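Local structure of probable transcriptional repressor protein (Mycobacterium tuberculosis, 4FX0) at residues G30-N33 and T34-S37; T38-V41 and I42-S45; W126-V129 and R130-A134. The protein probably binds DNA as a MarR-family repressor of transcription whose activity depends on redox state. One frame throughout, in Å; residues are numbered along the deposited sequence.

In the fold
Following the chain from the N terminus, helix 7-26 leads into a loop whose end, at contact 1, turns into helix 33-45. Contact 1 spans the start of that helix and contact 2 its last turns; the two follow each other directly and meet where Leu31 packs on Leu39. None of the contacts nests within or crosses another, and none closes a long loop. Contact 3 comes much later, at the start of the last helix, 126-142. Contact 1 faces helices 7-26, 66-78 and 99-119; contact 2 meets helices 55-62 and 66-78 and strands 82-86 and 93-97, the presumed DNA-binding lobe of MarR proteins. All three touch the second subunit, contact 3 with most of its residues.

Contact 1: G30-N33 and T34-S37; sequences GLTN and TQFS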
loop_
_atom_site.group_PDB
_atom_site.type_symbol
_atom_site.label_atom_id
_atom_site.label_comp_id
_atom_site.label_asym_id
_atom_site.label_seq_id
_atom_site.Cartn_x
_atom_site.Cartn_y
_atom_site.Cartn_z
ATOM N N GLY B 30 -1.592 -5.641 20.062
ATOM C CA GLY B 30 -2.362 -6.677 19.399
ATOM C C GLY B 30 -3.106 -6.174 18.176
ATOM O O GLY B 30 -4.158 -6.703 17.817
ATOM N N LEU B 31 -2.556 -5.150 17.529
ATOM C CA LEU B 31 -3.188 -4.560 16.354
ATOM C C LEU B 31 -2.275 -4.588 15.134
ATOM O O LEU B 31 -1.061 -4.430 15.252
ATOM C CB LEU B 31 -3.596 -3.114 16.636
ATOM C CG LEU B 31 -4.617 -2.891 17.750
ATOM C CD1 LEU B 31 -4.983 -1.420 17.825
ATOM C CD2 LEU B 31 -5.850 -3.743 17.513
ATOM N N THR B 32 -2.869 -4.793 13.964
ATOM C CA THR B 32 -2.149 -4.628 12.710
ATOM C C THR B 32 -2.309 -3.181 12.262
ATOM O O THR B 32 -3.234 -2.493 12.699
ATOM C CB THR B 32 -2.674 -5.577 11.617
ATOM O OG1 THR B 32 -4.006 -5.201 11.247
ATOM C CG2 THR B 32 -2.677 -7.013 12.118
ATOM N N ASN B 33 -1.407 -2.712 11.405
ATOM C CA ASN B 33 -1.448 -1.322 10.961
ATOM C C ASN B 33 -2.803 -0.950 10.363
ATOM O O ASN B 33 -3.331 0.130 10.629
ATOM C CB ASN B 33 -0.311 -1.017 9.979
ATOM C CG ASN B 33 -0.474 -1.726 8.647
ATOM O OD1 ASN B 33 -1.068 -1.187 7.713
ATOM N ND2 ASN B 33 0.064 -2.937 8.550
ATOM N N THR B 34 -3.369 -1.853 9.568
ATOM C CA THR B 34 -4.682 -1.623 8.978
ATOM C C THR B 34 -5.764 -1.596 10.055
ATOM O O THR B 34 -6.642 -0.734 10.039
ATOM C CB THR B 34 -5.032 -2.693 7.929
ATOM O OG1 THR B 34 -5.142 -3.973 8.565
ATOM C CG2 THR B 34 -3.958 -2.755 6.852
ATOM N N GLN B 35 -5.697 -2.542 10.987
ATOM C CA GLN B 35 -6.645 -2.585 12.099
ATOM C C GLN B 35 -6.562 -1.302 12.917
ATOM O O GLN B 35 -7.562 -0.612 13.115
ATOM C CB GLN B 35 -6.382 -3.798 12.993
ATOM C CG GLN B 35 -6.774 -5.130 12.372
ATOM C CD GLN B 35 -6.248 -6.315 13.160
ATOM O OE1 GLN B 35 -5.675 -6.153 14.239
ATOM N NE2 GLN B 35 -6.435 -7.514 12.622
ATOM N N PHE B 36 -5.360 -0.990 13.392
ATOM C CA PHE B 36 -5.115 0.263 14.092
ATOM C C PHE B 36 -5.724 1.424 13.317
ATOM O O PHE B 36 -6.419 2.268 13.885
ATOM C CB PHE B 36 -3.612 0.485 14.278
ATOM C CG PHE B 36 -3.247 1.897 14.641
ATOM C CD1 PHE B 36 -3.265 2.317 15.961
ATOM C CD2 PHE B 36 -2.883 2.804 13.660
ATOM C CE1 PHE B 36 -2.928 3.618 16.295
ATOM C CE2 PHE B 36 -2.546 4.106 13.988
ATOM C CZ PHE B 36 -2.568 4.513 15.306
ATOM N N SER B 37 -5.466 1.455 12.013
ATOM C CA SER B 37 -5.978 2.514 11.152
ATOM C C SER B 37 -7.496 2.629 11.244
ATOM O O SER B 37 -8.026 3.697 11.547
ATOM C CB SER B 37 -5.561 2.276 9.699
ATOM O OG SER B 37 -4.150 2.251 9.570
#
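Thr34 meets Thr32 hydroxyl to hydroxyl: the OG1 atoms of Thr32 and Thr34 are 3.2 Å apart in a hydrogen bond that either could donate. The methyl of Thr34 serves a different neighbour, CG2 lying 3.4 Å from OD1 of Asn33. The other branch of that amide, Asn33 ND2, is hydrogen-bonded to Asp23 of helix 7-26.

Gln35 bends back over the N-cap residue, Thr32. With CG anti to its own carbonyl carbon (chi1 -72°) and the chain extended beyond, the side chain passes the Thr32 hydroxyl and brings OE1 to the Thr32 backbone N at 3.1 Å. The N-H points fairly straight at the oxygen (163°), yet it comes from above the carbonyl plane. A bond from the third residue of the helix back to the N-cap amide is one half of a capping box. The same OE1 also lies 3.6 Å from CA of Leu31.

Phe36 closes the first helical turn, its N bonded to Thr32 O at 2.7 Å. CB faces the loop and touches Leu31 CD1 at 4.3 Å, whereas the ring swings off away from the loop.

Ser37 grips one oxygen twice. Its N reaches Asn33 O at 2.9 Å, and its OG donates to that same atom from the opposite face of the carbonyl plane. Ser37 OG is also hydrogen-bonded to Arg12 of the second subunit.

Around this helix start, Gln35 rests on Asn72, Val75 and Met76 of helix 66-78, while Leu31 and Phe36 pack on Ala108 of helix 99-119. Phe36 also meets the Trp112 ring there and Leu26 of helix 7-26, so the turn sits among three helices of its own chain, with Phe3 of the second subunit also against Phe36.

Contact 2: T38-V41 and I42-S45; sequences TLAV and ISLS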
loop_
_atom_site.group_PDB
_atom_site.type_symbol
_atom_site.label_atom_id
_atom_site.label_comp_id
_atom_site.label_asym_id
_atom_site.label_seq_id
_atom_site.Cartn_x
_atom_site.Cartn_y
_atom_site.Cartn_z
ATOM N N THR B 38 -8.191 1.526 10.980
ATOM C CA THR B 38 -9.649 1.532 10.993
ATOM C C THR B 38 -10.174 1.996 12.347
ATOM O O THR B 38 -11.107 2.796 12.415
ATOM C CB THR B 38 -10.241 0.148 10.652
ATOM O OG1 THR B 38 -9.958 -0.774 11.710
ATOM C CG2 THR B 38 -9.657 -0.379 9.349
ATOM N N LEU B 39 -9.570 1.497 13.421
ATOM C CA LEU B 39 -9.948 1.922 14.764
ATOM C C LEU B 39 -9.841 3.433 14.879
ATOM O O LEU B 39 -10.816 4.112 15.201
ATOM C CB LEU B 39 -9.053 1.269 15.817
ATOM C CG LEU B 39 -9.282 -0.215 16.098
ATOM C CD1 LEU B 39 -8.396 -0.672 17.243
ATOM C CD2 LEU B 39 -10.744 -0.472 16.415
ATOM N N ALA B 40 -8.645 3.949 14.614
ATOM C CA ALA B 40 -8.394 5.381 14.665
ATOM C C ALA B 40 -9.472 6.140 13.902
ATOM O O ALA B 40 -10.034 7.112 14.408
ATOM C CB ALA B 40 -7.020 5.695 14.097
ATOM N N VAL B 41 -9.761 5.684 12.688
ATOM C CA VAL B 41 -10.795 6.293 11.858
ATOM C C VAL B 41 -12.131 6.333 12.587
ATOM O O VAL B 41 -12.806 7.363 12.611
ATOM C CB VAL B 41 -10.983 5.523 10.536
ATOM C CG1 VAL B 41 -12.250 5.978 9.829
ATOM C CG2 VAL B 41 -9.766 5.696 9.638
ATOM N N ILE B 42 -12.506 5.203 13.177
ATOM C CA ILE B 42 -13.769 5.089 13.897
ATOM C C ILE B 42 -13.797 6.000 15.120
ATOM O O ILE B 42 -14.777 6.706 15.356
ATOM C CB ILE B 42 -14.041 3.636 14.329
ATOM C CG1 ILE B 42 -14.172 2.735 13.098
ATOM C CG2 ILE B 42 -15.298 3.560 15.179
ATOM C CD1 ILE B 42 -14.352 1.271 13.427
ATOM N N SER B 43 -12.716 5.985 15.892
ATOM C CA SER B 43 -12.609 6.841 17.067
ATOM C C SER B 43 -12.709 8.309 16.669
ATOM O O SER B 43 -13.159 9.146 17.453
ATOM C CB SER B 43 -11.292 6.585 17.801
ATOM O OG SER B 43 -10.179 6.887 16.977
ATOM N N LEU B 44 -12.285 8.613 15.447
ATOM C CA LEU B 44 -12.332 9.975 14.928
ATOM C C LEU B 44 -13.741 10.388 14.531
ATOM O O LEU B 44 -14.175 11.501 14.821
ATOM C CB LEU B 44 -11.423 10.110 13.705
ATOM C CG LEU B 44 -9.916 10.242 13.916
ATOM C CD1 LEU B 44 -9.199 10.124 12.581
ATOM C CD2 LEU B 44 -9.584 11.562 14.594
ATOM N N SER B 45 -14.449 9.484 13.863
ATOM C CA SER B 45 -15.699 9.836 13.199
ATOM C C SER B 45 -16.965 9.590 14.026
ATOM O O SER B 45 -18.049 10.025 13.640
ATOM C CB SER B 45 -15.798 9.099 11.861
ATOM O OG SER B 45 -14.595 9.242 11.122
#
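The closing turns of helix 33-45, a helix of the winged helix-turn-helix lobe, carry two serines that fold back on carbonyls one turn earlier, Ser43 on Ala40 and Ser45 on Val41. Ser43 OG sits between its backbone N and carbonyl carbon (chi1 62°), a rotation that turns the hydroxyl back along the helix to donate to Ala40 O at 2.6 Å. That oxygen also takes the N-H of Leu44, at 2.9 Å, and both donors come in on the same face of the carbonyl plane. Leu44 CG also lies beside Ala40 O.

Ser45 takes a different rotation, OG anti to its carbonyl carbon (chi1 -48°), and donates to Val41 O at 3.0 Å. Its backbone N bonds to the same oxygen, which thus receives hydroxyl and amide of a single residue; Leu44 N adds a weak third bond. Further back the pattern is plain alpha-helix: Ile42 N bonds Thr38 O at 2.9 Å, and Ser43 N bonds Leu39 O at 2.8 Å. Ile42 runs its CG1-CD1 arm past Thr38 O, CD1 lying 3.7 Å from that oxygen. The Thr38 hydroxyl bonds to Gln35 O.

Leu39 and Ile42 pack on Val82 and Leu97 of the two wing strands, and Thr38 and Val41 on Ile62 of helix 55-62. On another side Ala40 and Leu44 touch Phe3 of the second subunit. Serine hydroxyls returning to carbonyls three or four residues back are a familiar feature of alpha-helices, and a helix that packs on both the following helices and the wing strands is consistent with the winged-helix fold of MarR regulators.

Contact 3: W126-V129 and R130-A134; sequences WPRV and RRDIA
Trp126 and Arg130 both send CG anti to the backbone N (chi1 168° and -169°), which lays the arginine's aliphatic stem across the indole one turn earlier. Arg130 CB stands over the face of the Trp126 six-membered ring, 3.5 Å from its centroid and 12° off the normal, a CH-pi contact. Arg130 CG continues along the same face and comes within 3.3 Å of Trp126 CZ2. Beyond it the chain bends at chi3, and the guanidinium leads away, its plane nearly perpendicular to the ring; there Arg130 NH1 makes a salt bridge to Asp4 of the second subunit. The indole is fixed at its other end as well, Trp126 NE1 bonding to Glu5 O of that subunit.

Both residues therefore lie at the dimer interface. In MarR proteins the N- and C-terminal helices form the dimerisation region, and this first part of helix 126-142 fits that scheme, with Ile133 packing on Ala14 of the partner.

Ile133 CD1 reaches the indole at its edge, 4.4 Å from Trp126 CZ3, and packs more closely on Val129 CG1, at 3.8 Å. On a different side of the helix, Arg131 folds its guanidinium back so that Pro127 O lies 3.5 Å above one face, toward the rim. Arg128 and Asp132 run side by side, pointing the same way, but only the stem meets the acid: Arg128 CG is 4.0 Å from Asp132 OD2. Along the backbone, Arg130 N bonds Trp126 O at 2.6 Å and Ile133 N bonds Val129 O at 2.9 Å.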
loop_
_atom_site.group_PDB
_atom_site.type_symbol
_atom_site.label_atom_id
_atom_site.label_comp_id
_atom_site.label_asym_id
_atom_site.label_seq_id
_atom_site.Cartn_x
_atom_site.Cartn_y
_atom_site.Cartn_z
ATOM N N TRP B 126 8.861 16.085 6.951
ATOM C CA TRP B 126 7.805 15.097 6.766
ATOM C C TRP B 126 6.518 15.690 6.183
ATOM O O TRP B 126 5.968 15.147 5.227
ATOM C CB TRP B 126 7.512 14.348 8.069
ATOM C CG TRP B 126 6.255 13.542 8.003
ATOM C CD1 TRP B 126 5.219 13.563 8.890
ATOM C CD2 TRP B 126 5.887 12.609 6.979
ATOM N NE1 TRP B 126 4.235 12.693 8.489
ATOM C CE2 TRP B 126 4.620 12.097 7.319
ATOM C CE3 TRP B 126 6.510 12.156 5.813
ATOM C CZ2 TRP B 126 3.964 11.151 6.531
ATOM C CZ3 TRP B 126 5.856 11.218 5.032
ATOM C CH2 TRP B 126 4.597 10.727 5.395
ATOM N N PRO B 127 6.030 16.800 6.759
ATOM C CA PRO B 127 4.820 17.422 6.209
ATOM C C PRO B 127 4.956 17.638 4.706
ATOM O O PRO B 127 4.040 17.325 3.944
ATOM C CB PRO B 127 4.769 18.772 6.927
ATOM C CG PRO B 127 5.462 18.531 8.217
ATOM C CD PRO B 127 6.550 17.537 7.925
ATOM N N ARG B 128 6.103 18.169 4.296
ATOM C CA ARG B 128 6.395 18.410 2.890
ATOM C C ARG B 128 6.266 17.118 2.091
ATOM O O ARG B 128 5.489 17.040 1.138
ATOM C CB ARG B 128 7.811 18.978 2.745
ATOM C CG ARG B 128 8.212 19.362 1.328
ATOM C CD ARG B 128 9.659 19.838 1.285
ATOM N NE ARG B 128 10.597 18.764 1.604
ATOM C CZ ARG B 128 11.867 18.952 1.950
ATOM N NH1 ARG B 128 12.361 20.181 2.034
ATOM N NH2 ARG B 128 12.644 17.911 2.221
ATOM N N VAL B 129 7.025 16.105 2.497
ATOM C CA VAL B 129 7.055 14.824 1.799
ATOM C C VAL B 129 5.695 14.135 1.812
ATOM O O VAL B 129 5.266 13.573 0.804
ATOM C CB VAL B 129 8.097 13.876 2.415
ATOM C CG1 VAL B 129 8.030 12.509 1.750
ATOM C CG2 VAL B 129 9.492 14.474 2.292
ATOM N N ARG B 130 5.023 14.176 2.957
ATOM C CA ARG B 130 3.705 13.575 3.084
ATOM C C ARG B 130 2.777 14.158 2.030
ATOM O O ARG B 130 2.174 13.431 1.239
ATOM C CB ARG B 130 3.128 13.832 4.476
ATOM C CG ARG B 130 1.879 13.023 4.785
ATOM C CD ARG B 130 1.034 13.693 5.854
ATOM N NE ARG B 130 0.357 14.878 5.337
ATOM C CZ ARG B 130 -0.852 14.864 4.788
ATOM N NH1 ARG B 130 -1.525 13.724 4.685
ATOM N NH2 ARG B 130 -1.393 15.990 4.342
ATOM N N ARG B 131 2.671 15.482 2.025
ATOM C CA ARG B 131 1.799 16.180 1.091
ATOM C C ARG B 131 2.149 15.829 -0.353
ATOM O O ARG B 131 1.263 15.633 -1.182
ATOM C CB ARG B 131 1.890 17.689 1.313
ATOM C CG ARG B 131 0.942 18.510 0.463
ATOM C CD ARG B 131 1.092 19.989 0.774
ATOM N NE ARG B 131 1.165 20.236 2.212
ATOM C CZ ARG B 131 2.291 20.496 2.872
ATOM N NH1 ARG B 131 3.445 20.552 2.222
ATOM N NH2 ARG B 131 2.261 20.705 4.181
ATOM N N ASP B 132 3.444 15.749 -0.649
ATOM C CA ASP B 132 3.900 15.341 -1.974
ATOM C C ASP B 132 3.356 13.963 -2.339
ATOM O O ASP B 132 2.711 13.796 -3.375
ATOM C CB ASP B 132 5.430 15.336 -2.043
ATOM C CG ASP B 132 6.010 16.712 -2.321
ATOM O OD1 ASP B 132 5.435 17.444 -3.154
ATOM O OD2 ASP B 132 7.043 17.060 -1.710
ATOM N N ILE B 133 3.619 12.983 -1.481
ATOM C CA ILE B 133 3.160 11.616 -1.705
ATOM C C ILE B 133 1.653 11.571 -1.919
ATOM O O ILE B 133 1.168 10.957 -2.870
ATOM C CB ILE B 133 3.531 10.699 -0.522
ATOM C CG1 ILE B 133 5.052 10.633 -0.358
ATOM C CG2 ILE B 133 2.945 9.308 -0.722
ATOM C CD1 ILE B 133 5.507 9.836 0.848
ATOM N N ALA B 134 0.916 12.224 -1.027
ATOM C CA ALA B 134 -0.534 12.295 -1.139
ATOM C C ALA B 134 -0.938 12.969 -2.446
ATOM O O ALA B 134 -1.819 12.486 -3.156
ATOM C CB ALA B 134 -1.124 13.036 0.050
#